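PDB 1VKU: acyl carrier protein from Thermotoga maritima, which probably carries the growing acyl chain during fatty acid biosynthesis, as other members of the acyl carrier protein family do. Local coordinates for residues Lys16-Lys21 with Asp81-Val86; Ala20-Ile25 with Asn41-Leu46; Ser27-Lys32 with Val57-Asp62; Asp70-Lys75 with Ile87-Glu92. One frame throughout, in Å; residues are numbered along the deposited sequence. Where two conformers were deposited one is given.

Contact 1 of 4, residues Lys16-Lys21 with Asp81-Val86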
loop_
_atom_site.group_PDB
_atom_site.type_symbol
_atom_site.label_atom_id
_atom_site.label_comp_id
_atom_site.label_asym_id
_atom_site.label_seq_id
_atom_site.Cartn_x
_atom_site.Cartn_y
_atom_site.Cartn_z
ATOM N N LYS A 16 -9.783 -4.293 4.297
ATOM C CA LYS A 16 -10.270 -3.046 4.894
ATOM C C LYS A 16 -9.199 -2.416 5.755
ATOM O O LYS A 16 -9.024 -1.212 5.716
ATOM C CB LYS A 16 -11.585 -3.237 5.668
ATOM C CG LYS A 16 -12.704 -3.802 4.765
ATOM C CD LYS A 16 -14.132 -3.527 5.234
ATOM C CE LYS A 16 -15.096 -3.939 4.108
ATOM N NZ LYS A 16 -16.516 -4.029 4.523
ATOM N N LYS A 17 -8.517 -3.232 6.549
ATOM C CA LYS A 17 -7.490 -2.753 7.454
ATOM C C LYS A 17 -6.278 -2.180 6.719
ATOM O O LYS A 17 -5.792 -1.117 7.073
ATOM C CB LYS A 17 -7.091 -3.846 8.444
ATOM C CG LYS A 17 -8.162 -4.201 9.493
ATOM C CD LYS A 17 -7.668 -5.328 10.358
ATOM C CE LYS A 17 -8.687 -5.723 11.376
ATOM N NZ LYS A 17 -8.133 -6.823 12.168
ATOM N N LEU A 18 -5.803 -2.871 5.690
ATOM C CA LEU A 18 -4.693 -2.358 4.885
ATOM C C LEU A 18 -5.065 -1.148 4.038
ATOM O O LEU A 18 -4.250 -0.271 3.841
ATOM C CB LEU A 18 -4.067 -3.455 4.032
ATOM C CG LEU A 18 -3.405 -4.545 4.882
ATOM C CD1 LEU A 18 -3.045 -5.704 4.013
ATOM C CD2 LEU A 18 -2.179 -4.021 5.598
ATOM N N ILE A 19 -6.301 -1.068 3.560
ATOM C CA ILE A 19 -6.713 0.175 2.911
ATOM C C ILE A 19 -6.712 1.314 3.929
ATOM O O ILE A 19 -6.295 2.436 3.628
ATOM C CB ILE A 19 -8.072 0.000 2.190
ATOM C CG1 ILE A 19 -7.882 -0.920 0.992
ATOM C CG2 ILE A 19 -8.602 1.329 1.722
ATOM C CD1 ILE A 19 -9.202 -1.513 0.420
ATOM N N ALA A 20 -7.191 1.030 5.138
ATOM C CA ALA A 20 -7.236 2.060 6.153
ATOM C C ALA A 20 -5.830 2.512 6.520
ATOM O O ALA A 20 -5.625 3.689 6.785
ATOM C CB ALA A 20 -8.006 1.580 7.411
ATOM N N LYS A 21 -4.877 1.578 6.559
ATOM C CA LYS A 21 -3.491 1.907 6.833
ATOM C C LYS A 21 -2.893 2.755 5.689
ATOM O O LYS A 21 -2.253 3.773 5.930
ATOM C CB LYS A 21 -2.661 0.620 7.015
ATOM C CG LYS A 21 -1.288 0.880 7.530
ATOM C CD LYS A 21 -1.423 1.318 8.961
ATOM C CE LYS A 21 -0.121 1.694 9.496
ATOM N NZ LYS A 21 -0.350 2.243 10.809
ATOM N N ASP A 81 -3.025 -3.718 -5.898
ATOM C CA ASP A 81 -1.722 -4.370 -6.149
ATOM C C ASP A 81 -0.848 -4.281 -4.924
ATOM O O ASP A 81 -0.136 -5.215 -4.588
ATOM C CB ASP A 81 -0.980 -3.719 -7.337
ATOM C CG ASP A 81 -1.664 -3.939 -8.664
ATOM O OD1 ASP A 81 -2.318 -5.008 -8.840
ATOM O OD2 ASP A 81 -1.552 -3.112 -9.606
ATOM N N LEU A 82 -0.887 -3.134 -4.267
ATOM C CA LEU A 82 -0.117 -2.969 -3.038
ATOM C C LEU A 82 -0.719 -3.763 -1.874
ATOM O O LEU A 82 0.013 -4.395 -1.126
ATOM C CB LEU A 82 0.002 -1.501 -2.674
ATOM C CG LEU A 82 0.604 -1.235 -1.307
ATOM C CD1 LEU A 82 2.058 -1.653 -1.274
ATOM C CD2 LEU A 82 0.475 0.222 -1.021
ATOM N N ILE A 83 -2.045 -3.762 -1.759
ATOM C CA ILE A 83 -2.734 -4.512 -0.720
ATOM C C ILE A 83 -2.364 -5.994 -0.884
ATOM O O ILE A 83 -2.028 -6.671 0.077
ATOM C CB ILE A 83 -4.281 -4.313 -0.826
ATOM C CG1 ILE A 83 -4.712 -2.833 -0.689
ATOM C CG2 ILE A 83 -5.036 -5.209 0.170
ATOM C CD1 ILE A 83 -4.023 -2.034 0.448
ATOM N N ASP A 84 -2.390 -6.463 -2.120
ATOM C CA ASP A 84 -2.118 -7.857 -2.430
ATOM C C ASP A 84 -0.690 -8.253 -2.086
ATOM O O ASP A 84 -0.458 -9.304 -1.522
ATOM C CB ASP A 84 -2.351 -8.116 -3.908
ATOM C CG ASP A 84 -3.824 -8.333 -4.256
ATOM O OD1 ASP A 84 -4.690 -8.435 -3.344
ATOM O OD2 ASP A 84 -4.198 -8.417 -5.451
ATOM N N ILE A 85 0.260 -7.406 -2.444
ATOM C CA ILE A 85 1.648 -7.660 -2.148
ATOM C C ILE A 85 1.859 -7.763 -0.648
ATOM O O ILE A 85 2.458 -8.713 -0.191
ATOM C CB ILE A 85 2.534 -6.583 -2.793
ATOM C CG1 ILE A 85 2.719 -6.920 -4.274
ATOM C CG2 ILE A 85 3.903 -6.521 -2.124
ATOM C CD1 ILE A 85 2.998 -5.728 -5.154
ATOM N N VAL A 86 1.371 -6.786 0.106
ATOM C CA VAL A 86 1.471 -6.768 1.575
ATOM C C VAL A 86 0.869 -8.014 2.235
ATOM O O VAL A 86 1.546 -8.676 3.011
ATOM C CB VAL A 86 0.883 -5.463 2.163
ATOM C CG1 VAL A 86 0.797 -5.524 3.691
ATOM C CG2 VAL A 86 1.741 -4.266 1.724
#
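In Ile83, CG1 stands anti to the carbonyl carbon (chi1 -59°), and a further bend at chi2 (-44°) carries CD1 to the backbone of Leu18. This methyl touches both Leu18 and Ile19. It lies 3.8 Å from Leu18 O and 3.9 Å from Leu18 CB, so it rests on helix 14-28 itself as well as on side chains. Ile83 CD1 is also 4.1 Å from Ile19 CG1. The side chains of Ile19 and Ile83 run at about a right angle to each other. One turn further along helix 79-92, Val86 offers a single branch. Its CG1 touches both methyls of Leu18, at 3.8 Å from Leu18 CD2 and 3.9 Å from Leu18 CD1.

The axes of the two short helical segments come within 10.1 Å, with their N-to-C directions 117° apart. The first and last long helices of the four-helix acyl carrier fold meet here. Phe64 of helix 50-64 also touches Leu18, while Val37 and Glu39 of the long loop touch Ile19. No hydrogen bond crosses between the segments. The side-chain contacts are all apolar, made by branched aliphatic groups, and depend on shape and the exclusion of water.

Contact 2 of 4, residues Ala20-Ile25 with Asn41-Leu46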
loop_
_atom_site.group_PDB
_atom_site.type_symbol
_atom_site.label_atom_id
_atom_site.label_comp_id
_atom_site.label_asym_id
_atom_site.label_seq_id
_atom_site.Cartn_x
_atom_site.Cartn_y
_atom_site.Cartn_z
ATOM N N ALA A 20 -7.191 1.030 5.138
ATOM C CA ALA A 20 -7.236 2.060 6.153
ATOM C C ALA A 20 -5.830 2.512 6.520
ATOM O O ALA A 20 -5.625 3.689 6.785
ATOM C CB ALA A 20 -8.006 1.580 7.411
ATOM N N LYS A 21 -4.877 1.578 6.559
ATOM C CA LYS A 21 -3.491 1.907 6.833
ATOM C C LYS A 21 -2.893 2.755 5.689
ATOM O O LYS A 21 -2.253 3.773 5.930
ATOM C CB LYS A 21 -2.661 0.620 7.015
ATOM C CG LYS A 21 -1.288 0.880 7.530
ATOM C CD LYS A 21 -1.423 1.318 8.961
ATOM C CE LYS A 21 -0.121 1.694 9.496
ATOM N NZ LYS A 21 -0.350 2.243 10.809
ATOM N N PHE A 22 -3.142 2.339 4.450
ATOM C CA PHE A 22 -2.776 3.137 3.296
ATOM C C PHE A 22 -3.295 4.588 3.447
ATOM O O PHE A 22 -2.535 5.520 3.302
ATOM C CB PHE A 22 -3.337 2.491 2.043
ATOM C CG PHE A 22 -3.307 3.358 0.826
ATOM C CD1 PHE A 22 -2.222 4.175 0.542
ATOM C CD2 PHE A 22 -4.368 3.331 -0.064
ATOM C CE1 PHE A 22 -2.207 4.969 -0.589
ATOM C CE2 PHE A 22 -4.358 4.122 -1.205
ATOM C CZ PHE A 22 -3.285 4.944 -1.467
ATOM N N VAL A 23 -4.574 4.773 3.768
ATOM C CA VAL A 23 -5.144 6.127 3.911
ATOM C C VAL A 23 -4.442 6.921 5.028
ATOM O O VAL A 23 -4.156 8.117 4.871
ATOM C CB VAL A 23 -6.657 6.048 4.088
ATOM C CG1 VAL A 23 -7.289 7.403 4.443
ATOM C CG2 VAL A 23 -7.253 5.544 2.813
ATOM N N GLU A 24 -4.145 6.256 6.137
ATOM C CA GLU A 24 -3.534 6.908 7.296
ATOM C C GLU A 24 -2.114 7.351 6.992
ATOM O O GLU A 24 -1.710 8.474 7.327
ATOM C CB GLU A 24 -3.551 5.950 8.495
ATOM C CG GLU A 24 -2.629 6.295 9.663
ATOM C CD GLU A 24 -2.292 5.067 10.522
ATOM O OE1 GLU A 24 -3.141 4.148 10.670
ATOM O OE2 GLU A 24 -1.152 4.997 11.043
ATOM N N ILE A 25 -1.359 6.466 6.361
ATOM C CA ILE A 25 0.004 6.777 5.949
ATOM C C ILE A 25 0.004 7.901 4.918
ATOM O O ILE A 25 0.774 8.831 5.031
ATOM C CB ILE A 25 0.700 5.537 5.360
ATOM C CG1 ILE A 25 1.063 4.533 6.460
ATOM C CG2 ILE A 25 1.947 5.965 4.602
ATOM C CD1 ILE A 25 1.445 3.197 5.930
ATOM N N ASN A 41 -8.781 1.802 -7.917
ATOM C CA ASN A 41 -8.096 3.025 -8.345
ATOM C C ASN A 41 -6.616 2.795 -8.619
ATOM O O ASN A 41 -5.925 2.123 -7.840
ATOM C CB ASN A 41 -8.147 4.117 -7.260
ATOM C CG ASN A 41 -9.562 4.532 -6.869
ATOM O OD1 ASN A 41 -9.861 4.744 -5.675
ATOM N ND2 ASN A 41 -10.430 4.657 -7.856
ATOM N N THR A 42 -6.108 3.408 -9.680
ATOM C CA THR A 42 -4.676 3.406 -9.905
ATOM C C THR A 42 -4.049 4.417 -8.974
ATOM O O THR A 42 -4.684 5.397 -8.569
ATOM C CB THR A 42 -4.360 3.749 -11.348
ATOM O OG1 THR A 42 -4.795 5.083 -11.623
ATOM C CG2 THR A 42 -5.242 2.932 -12.282
ATOM N N PHE A 43 -2.795 4.196 -8.631
ATOM C CA PHE A 43 -2.106 5.189 -7.822
ATOM C C PHE A 43 -1.980 6.486 -8.556
ATOM O O PHE A 43 -2.044 7.552 -7.955
ATOM C CB PHE A 43 -0.740 4.683 -7.408
ATOM C CG PHE A 43 -0.798 3.812 -6.231
ATOM C CD1 PHE A 43 -1.005 4.361 -4.970
ATOM C CD2 PHE A 43 -0.687 2.440 -6.368
ATOM C CE1 PHE A 43 -1.102 3.555 -3.861
ATOM C CE2 PHE A 43 -0.762 1.613 -5.262
ATOM C CZ PHE A 43 -0.970 2.170 -4.008
ATOM N N LYS A 44 -1.812 6.368 -9.869
ATOM C CA LYS A 44 -1.669 7.487 -10.757
ATOM C C LYS A 44 -2.892 8.363 -10.642
ATOM O O LYS A 44 -2.773 9.571 -10.457
ATOM C CB LYS A 44 -1.498 6.997 -12.200
ATOM C CG LYS A 44 -1.522 8.091 -13.241
ATOM C CD LYS A 44 -0.978 7.586 -14.562
ATOM C CE LYS A 44 -0.742 8.731 -15.533
ATOM N NZ LYS A 44 -1.969 9.102 -16.273
ATOM N N GLU A 45 -4.072 7.770 -10.741
ATOM C CA GLU A 45 -5.263 8.577 -10.598
ATOM C C GLU A 45 -5.436 9.173 -9.198
ATOM O O GLU A 45 -6.044 10.213 -9.060
ATOM C CB GLU A 45 -6.517 7.845 -11.071
ATOM C CG GLU A 45 -7.166 6.938 -10.054
ATOM C CD GLU A 45 -8.307 6.170 -10.675
ATOM O OE1 GLU A 45 -9.264 6.806 -11.164
ATOM O OE2 GLU A 45 -8.242 4.930 -10.700
ATOM N N LEU A 46 -4.895 8.537 -8.171
ATOM C CA LEU A 46 -4.944 9.120 -6.826
ATOM C C LEU A 46 -3.929 10.241 -6.626
ATOM O O LEU A 46 -3.860 10.828 -5.547
ATOM C CB LEU A 46 -4.748 8.050 -5.755
ATOM C CG LEU A 46 -5.878 7.035 -5.715
ATOM C CD1 LEU A 46 -5.713 6.175 -4.507
ATOM C CD2 LEU A 46 -7.219 7.737 -5.664
#
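Phe22 and Phe43 reach toward each other from opposite directions and meet as an offset edge-to-face pair. The edge of Phe43 is turned to the face of Phe22. The planes stand at 72°, and the ring centroids are 5.5 Å apart. A corner of the Phe43 ring does the touching: Phe43 CE1 is 3.5 Å from Phe22 CZ and 3.7 Å from Phe22 CE1. Phe22 CE1 lies at the edge of the Phe43 ring, in its plane.

Phe22 is sent across by its first torsion, which sets CG anti to the backbone N (chi1 167°). Leu46 approaches the same ring at its edge, near the ring plane. Leu46 CD1 is 4.1 Å from both Phe22 CZ and Phe22 CE2.

The turn that presents Phe43 and Leu46 is pinned by two reciprocal bonds. Glu45 N donates to Thr42 OG1 at 2.9 Å, which makes an ST motif. Thr42 N donates to the anti lone pair of Glu45 OE2, at 2.8 Å.

Phe48 adds a second edge-to-face partner to Phe43, and Leu56 of helix 50-64 touches both rings of the pair. The three phenylalanines, with Leu46 and Leu56, form part of the hydrophobic core of the acyl carrier fold. It fastens the long loop to helix 14-28, with Phe43 about 9 Å, side chain to side chain, from Ser50, the predicted phosphopantetheine attachment site, which carries no cofactor in this structure.

Contact 3 of 4, residues Ser27-Lys32 with Val57-Asp62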
loop_
_atom_site.group_PDB
_atom_site.type_symbol
_atom_site.label_atom_id
_atom_site.label_comp_id
_atom_site.label_asym_id
_atom_site.label_seq_id
_atom_site.Cartn_x
_atom_site.Cartn_y
_atom_site.Cartn_z
ATOM N N SER A 27 -2.073 10.252 4.555
ATOM C CA SER A 27 -2.451 11.465 5.240
ATOM C C SER A 27 -1.388 11.946 6.215
ATOM O O SER A 27 -1.049 13.137 6.240
ATOM C CB SER A 27 -3.746 11.243 6.011
ATOM O OG SER A 27 -4.110 12.433 6.674
ATOM N N GLU A 28 -0.895 11.032 7.041
ATOM C CA GLU A 28 0.019 11.401 8.111
ATOM C C GLU A 28 1.459 11.565 7.673
ATOM O O GLU A 28 2.128 12.484 8.111
ATOM C CB GLU A 28 -0.043 10.392 9.232
ATOM C CG GLU A 28 -1.193 10.629 10.180
ATOM C CD GLU A 28 -1.312 9.527 11.205
ATOM O OE1 GLU A 28 -0.273 8.873 11.493
ATOM O OE2 GLU A 28 -2.444 9.320 11.716
ATOM N N LYS A 29 1.946 10.676 6.821
ATOM C CA LYS A 29 3.328 10.790 6.388
ATOM C C LYS A 29 3.471 11.619 5.127
ATOM O O LYS A 29 4.495 12.251 4.932
ATOM C CB LYS A 29 3.952 9.433 6.156
ATOM C CG LYS A 29 3.673 8.427 7.219
ATOM C CD LYS A 29 4.349 8.784 8.465
ATOM C CE LYS A 29 4.853 7.541 9.116
ATOM N NZ LYS A 29 5.973 7.945 9.983
HETATM N N MSE A 30 2.451 11.635 4.276
HETATM C CA MSE A 30 2.631 12.189 2.933
HETATM C C MSE A 30 1.792 13.424 2.641
HETATM O O MSE A 30 1.970 14.026 1.600
HETATM C CB MSE A 30 2.422 11.095 1.882
HETATM C CG MSE A 30 3.425 9.936 2.047
HETATM SE SE MSE A 30 3.007 8.416 0.960
HETATM C CE MSE A 30 3.836 9.086 -0.671
ATOM N N GLY A 31 0.899 13.808 3.553
ATOM C CA GLY A 31 0.127 15.039 3.407
ATOM C C GLY A 31 -0.969 14.997 2.344
ATOM O O GLY A 31 -1.349 16.024 1.779
ATOM N N LYS A 32 -1.460 13.803 2.060
ATOM C CA LYS A 32 -2.405 13.579 0.979
ATOM C C LYS A 32 -3.678 13.123 1.662
ATOM O O LYS A 32 -3.656 12.160 2.404
ATOM C CB LYS A 32 -1.847 12.516 0.013
ATOM C CG LYS A 32 -2.635 12.283 -1.269
ATOM C CD LYS A 32 -3.158 13.575 -1.906
ATOM C CE LYS A 32 -3.595 13.323 -3.351
ATOM N NZ LYS A 32 -2.461 12.735 -4.110
ATOM N N VAL A 57 5.697 2.394 -0.265
ATOM C CA VAL A 57 6.151 1.003 -0.081
ATOM C C VAL A 57 7.117 0.931 1.111
ATOM O O VAL A 57 6.970 0.063 1.961
ATOM C CB VAL A 57 6.765 0.430 -1.386
ATOM C CG1 VAL A 57 7.570 -0.833 -1.141
ATOM C CG2 VAL A 57 5.665 0.183 -2.445
HETATM N N MSE A 58 8.058 1.875 1.198
HETATM C CA MSE A 58 9.023 1.894 2.280
HETATM C C MSE A 58 8.343 2.143 3.621
HETATM O O MSE A 58 8.788 1.615 4.643
HETATM C CB MSE A 58 10.121 2.907 2.025
HETATM C CG MSE A 58 11.055 2.494 0.926
HETATM SE SE MSE A 58 12.243 3.994 0.374
HETATM C CE MSE A 58 13.537 3.897 1.881
ATOM N N PHE A 59 7.252 2.910 3.612
ATOM C CA PHE A 59 6.462 3.119 4.843
ATOM C C PHE A 59 5.734 1.834 5.270
ATOM O O PHE A 59 5.745 1.500 6.439
ATOM C CB PHE A 59 5.448 4.263 4.729
ATOM C CG PHE A 59 6.055 5.665 4.732
ATOM C CD1 PHE A 59 6.940 6.070 5.719
ATOM C CD2 PHE A 59 5.662 6.594 3.761
ATOM C CE1 PHE A 59 7.461 7.355 5.707
ATOM C CE2 PHE A 59 6.164 7.868 3.762
ATOM C CZ PHE A 59 7.067 8.247 4.723
ATOM N N PHE A 60 5.114 1.127 4.334
ATOM C CA PHE A 60 4.540 -0.186 4.619
ATOM C C PHE A 60 5.599 -1.195 5.078
ATOM O O PHE A 60 5.378 -1.960 6.011
ATOM C CB PHE A 60 3.797 -0.732 3.408
ATOM C CG PHE A 60 2.344 -0.349 3.378
ATOM C CD1 PHE A 60 1.410 -1.058 4.126
ATOM C CD2 PHE A 60 1.920 0.720 2.643
ATOM C CE1 PHE A 60 0.075 -0.717 4.113
ATOM C CE2 PHE A 60 0.557 1.089 2.633
ATOM C CZ PHE A 60 -0.356 0.377 3.380
ATOM N N GLU A 61 6.749 -1.195 4.428
ATOM C CA GLU A 61 7.845 -2.064 4.828
ATOM C C GLU A 61 8.217 -1.880 6.301
ATOM O O GLU A 61 8.473 -2.840 7.033
ATOM C CB GLU A 61 9.059 -1.786 3.955
ATOM C CG GLU A 61 8.965 -2.252 2.514
ATOM C CD GLU A 61 10.295 -2.137 1.759
ATOM O OE1 GLU A 61 10.991 -1.104 1.865
ATOM O OE2 GLU A 61 10.647 -3.088 1.045
ATOM N N ASP A 62 8.302 -0.632 6.726
ATOM C CA ASP A 62 8.756 -0.330 8.063
ATOM C C ASP A 62 7.653 -0.670 9.054
ATOM O O ASP A 62 7.945 -1.205 10.129
ATOM C CB ASP A 62 9.106 1.144 8.165
ATOM C CG ASP A 62 9.757 1.503 9.489
ATOM O OD1 ASP A 62 10.651 0.754 9.944
ATOM O OD2 ASP A 62 9.451 2.534 10.128
#
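The Phe59 ring carries Lys29 CB over one face and the selenium of Met30, a selenomethionine, at its edge. The first is a CH-pi contact and the second a Met-aromatic contact. In the four-helix acyl carrier fold they join segment 27-32 to helix 50-64.

Phe59 CG is set anti to the carbonyl carbon (chi1 -73°), which sends the ring toward Lys29 and Met30. Lys29 CB sits 3.9 Å from the centroid of the Phe59 ring, 23° off the normal. It is offset toward the rim, above the side formed by CE2 and CZ. The lysine ammonium makes no contact with Asp62: Lys29 NZ and Asp62 OD2 are 6.4 Å apart, so any attraction between them is probably modest.

Met30 SE is 5.4 Å from the centroid of the Phe59 ring and 80° off its normal. Met30 also touches Phe48, Asp52 and Asp55, and Ile25 of helix 14-28 packs on Phe59.

The contact lies at the surface. The lysine meets the ring with carbon rather than with its charge, and Phe59 CE2 touches both neighbours: Lys29 CB lies 3.6 Å from it and Met30 CG 3.8 Å.

Contact 4 of 4, residues Asp70-Lys75 with Ile87-Glu92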
loop_
_atom_site.group_PDB
_atom_site.type_symbol
_atom_site.label_atom_id
_atom_site.label_comp_id
_atom_site.label_asym_id
_atom_site.label_seq_id
_atom_site.Cartn_x
_atom_site.Cartn_y
_atom_site.Cartn_z
ATOM N N ASP A 70 12.339 -4.574 -5.574
ATOM C CA ASP A 70 12.210 -3.449 -6.504
ATOM C C ASP A 70 11.414 -3.819 -7.726
ATOM O O ASP A 70 10.640 -3.012 -8.233
ATOM C CB ASP A 70 13.585 -2.928 -6.921
ATOM C CG ASP A 70 14.306 -2.201 -5.791
ATOM O OD1 ASP A 70 13.623 -1.690 -4.864
ATOM O OD2 ASP A 70 15.554 -2.075 -5.750
ATOM N N GLU A 71 11.589 -5.049 -8.181
ATOM C CA GLU A 71 10.860 -5.527 -9.325
ATOM C C GLU A 71 9.360 -5.500 -9.072
ATOM O O GLU A 71 8.600 -5.138 -9.962
ATOM C CB GLU A 71 11.318 -6.934 -9.726
ATOM C CG GLU A 71 10.977 -8.009 -8.703
ATOM N N GLU A 72 8.937 -5.887 -7.868
ATOM C CA GLU A 72 7.525 -5.892 -7.490
ATOM C C GLU A 72 6.971 -4.467 -7.383
ATOM O O GLU A 72 5.826 -4.214 -7.759
ATOM C CB GLU A 72 7.321 -6.615 -6.154
ATOM C CG GLU A 72 7.911 -8.016 -6.078
ATOM C CD GLU A 72 8.200 -8.456 -4.642
ATOM O OE1 GLU A 72 8.390 -7.594 -3.762
ATOM O OE2 GLU A 72 8.262 -9.670 -4.379
ATOM N N ILE A 73 7.769 -3.541 -6.847
ATOM C CA ILE A 73 7.350 -2.140 -6.740
ATOM C C ILE A 73 6.997 -1.606 -8.112
ATOM O O ILE A 73 5.959 -0.976 -8.273
ATOM C CB ILE A 73 8.463 -1.251 -6.139
ATOM C CG1 ILE A 73 8.774 -1.655 -4.693
ATOM C CG2 ILE A 73 8.048 0.226 -6.237
ATOM C CD1 ILE A 73 10.019 -0.939 -4.034
ATOM N N SER A 74 7.850 -1.881 -9.103
ATOM C CA SER A 74 7.686 -1.329 -10.450
ATOM C C SER A 74 6.432 -1.801 -11.189
ATOM O O SER A 74 6.047 -1.216 -12.192
ATOM C CB SER A 74 8.917 -1.621 -11.309
ATOM O OG SER A 74 9.044 -2.996 -11.531
ATOM N N LYS A 75 5.812 -2.860 -10.685
ATOM C CA LYS A 75 4.665 -3.490 -11.320
ATOM C C LYS A 75 3.350 -3.006 -10.685
ATOM O O LYS A 75 2.265 -3.327 -11.158
ATOM C CB LYS A 75 4.787 -5.014 -11.162
ATOM C CG LYS A 75 5.890 -5.703 -12.002
ATOM C CD LYS A 75 5.986 -7.229 -11.701
ATOM N N ILE A 87 -0.374 -8.367 1.899
ATOM C CA ILE A 87 -0.939 -9.659 2.345
ATOM C C ILE A 87 -0.032 -10.849 2.056
ATOM O O ILE A 87 0.186 -11.688 2.936
ATOM C CB ILE A 87 -2.353 -9.891 1.753
ATOM C CG1 ILE A 87 -3.355 -8.936 2.396
ATOM C CG2 ILE A 87 -2.801 -11.320 1.984
ATOM C CD1 ILE A 87 -4.610 -8.667 1.564
ATOM N N LYS A 88 0.488 -10.926 0.825
ATOM C CA LYS A 88 1.384 -11.996 0.417
ATOM C C LYS A 88 2.634 -12.020 1.278
ATOM O O LYS A 88 3.041 -13.088 1.723
ATOM C CB LYS A 88 1.765 -11.895 -1.066
ATOM C CG LYS A 88 2.454 -13.134 -1.624
ATOM C CD LYS A 88 3.074 -12.887 -3.008
ATOM N N LYS A 89 3.246 -10.864 1.520
ATOM C CA LYS A 89 4.460 -10.823 2.345
ATOM C C LYS A 89 4.159 -11.169 3.806
ATOM O O LYS A 89 4.989 -11.772 4.493
ATOM C CB LYS A 89 5.196 -9.473 2.269
ATOM C CG LYS A 89 5.633 -9.016 0.894
ATOM C CD LYS A 89 6.470 -9.991 0.157
ATOM C CE LYS A 89 7.014 -9.351 -1.113
ATOM N NZ LYS A 89 8.377 -9.850 -1.458
ATOM N N LEU A 90 2.989 -10.772 4.282
ATOM C CA LEU A 90 2.596 -11.080 5.645
ATOM C C LEU A 90 2.312 -12.574 5.790
ATOM O O LEU A 90 2.718 -13.190 6.775
ATOM C CB LEU A 90 1.400 -10.230 6.088
ATOM C CG LEU A 90 1.642 -8.763 6.449
ATOM C CD1 LEU A 90 0.336 -8.062 6.725
ATOM C CD2 LEU A 90 2.566 -8.621 7.624
ATOM N N GLU A 91 1.655 -13.162 4.791
ATOM C CA GLU A 91 1.378 -14.582 4.806
ATOM C C GLU A 91 2.691 -15.341 4.877
ATOM O O GLU A 91 2.846 -16.218 5.713
ATOM C CB GLU A 91 0.559 -15.010 3.592
ATOM C CG GLU A 91 -0.929 -14.682 3.696
ATOM C CD GLU A 91 -1.726 -14.990 2.418
ATOM O OE1 GLU A 91 -1.120 -15.396 1.387
ATOM O OE2 GLU A 91 -2.975 -14.825 2.443
ATOM N N GLU A 92 3.648 -14.990 4.025
ATOM C CA GLU A 92 4.950 -15.645 4.060
ATOM C C GLU A 92 5.563 -15.578 5.449
ATOM O O GLU A 92 5.834 -16.621 6.039
ATOM C CB GLU A 92 5.909 -15.043 3.043
ATOM C CG GLU A 92 5.578 -15.357 1.598
ATOM C CD GLU A 92 6.208 -14.366 0.636
ATOM O OE1 GLU A 92 7.138 -13.629 1.053
ATOM O OE2 GLU A 92 5.768 -14.314 -0.537
#
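A surface salt bridge between two helices joins the short helix 70-73 to the last helix, 79-92, of the acyl carrier fold. Glu72 and Lys89 reach across the gap and meet at their charged ends. The helices themselves stay well apart: Glu72 CA and Lys89 CA are 11.4 Å from each other, the closest such pair between the segments.

Glu72 covers its share with a nearly straight chain. Lys89 is bent instead, at chi2 (-55°) and again at chi4 (146°), which swings its ammonium to the carboxylate.

Both carboxylate oxygens are engaged. Glu72 OE1 also accepts from the backbone N of Glu69, so the carboxylate is tied back to the residue just before its own helix. Lys89 has a further, weak bond to Arg67 O, and its side chain touches Leu66. The ammonium thus also has a weak hold on the loop before helix 70-73. Glu92 is a like charge nearby, its OE2 6.5 Å from Glu72 OE2, and Lys89 may offset part of that repulsion.

The grip is uneven. Lys89 NZ donates to the syn lone pair of Glu72 OE2 at 2.9 Å, and only weakly to Glu72 OE1 at 3.2 Å.

From the N terminus, segments 16-21, 20-25 and 27-32 open contacts 1, 2 and 3 in turn. Contact 2 closes first, when the long loop returns at 41-46. Contact 3 closes next, on helix 50-64. It crosses contact 2, because 27-32 precedes 41-46. Contact 4 opens at helix 70-73, and contact 1 closes at 81-86, so contact 3 nests inside its loop, while contact 2 starts from the same stretch of helix, sharing Ala20 and Lys21 with it. Contact 4 closes last, at 87-92, and crosses contact 1. Leu82 packs on Phe43 and Phe60, which joins the segments of contacts 1, 2 and 3. Val57 touches Ile73 between contacts 3 and 4. Contacts 2 and 4 do not touch.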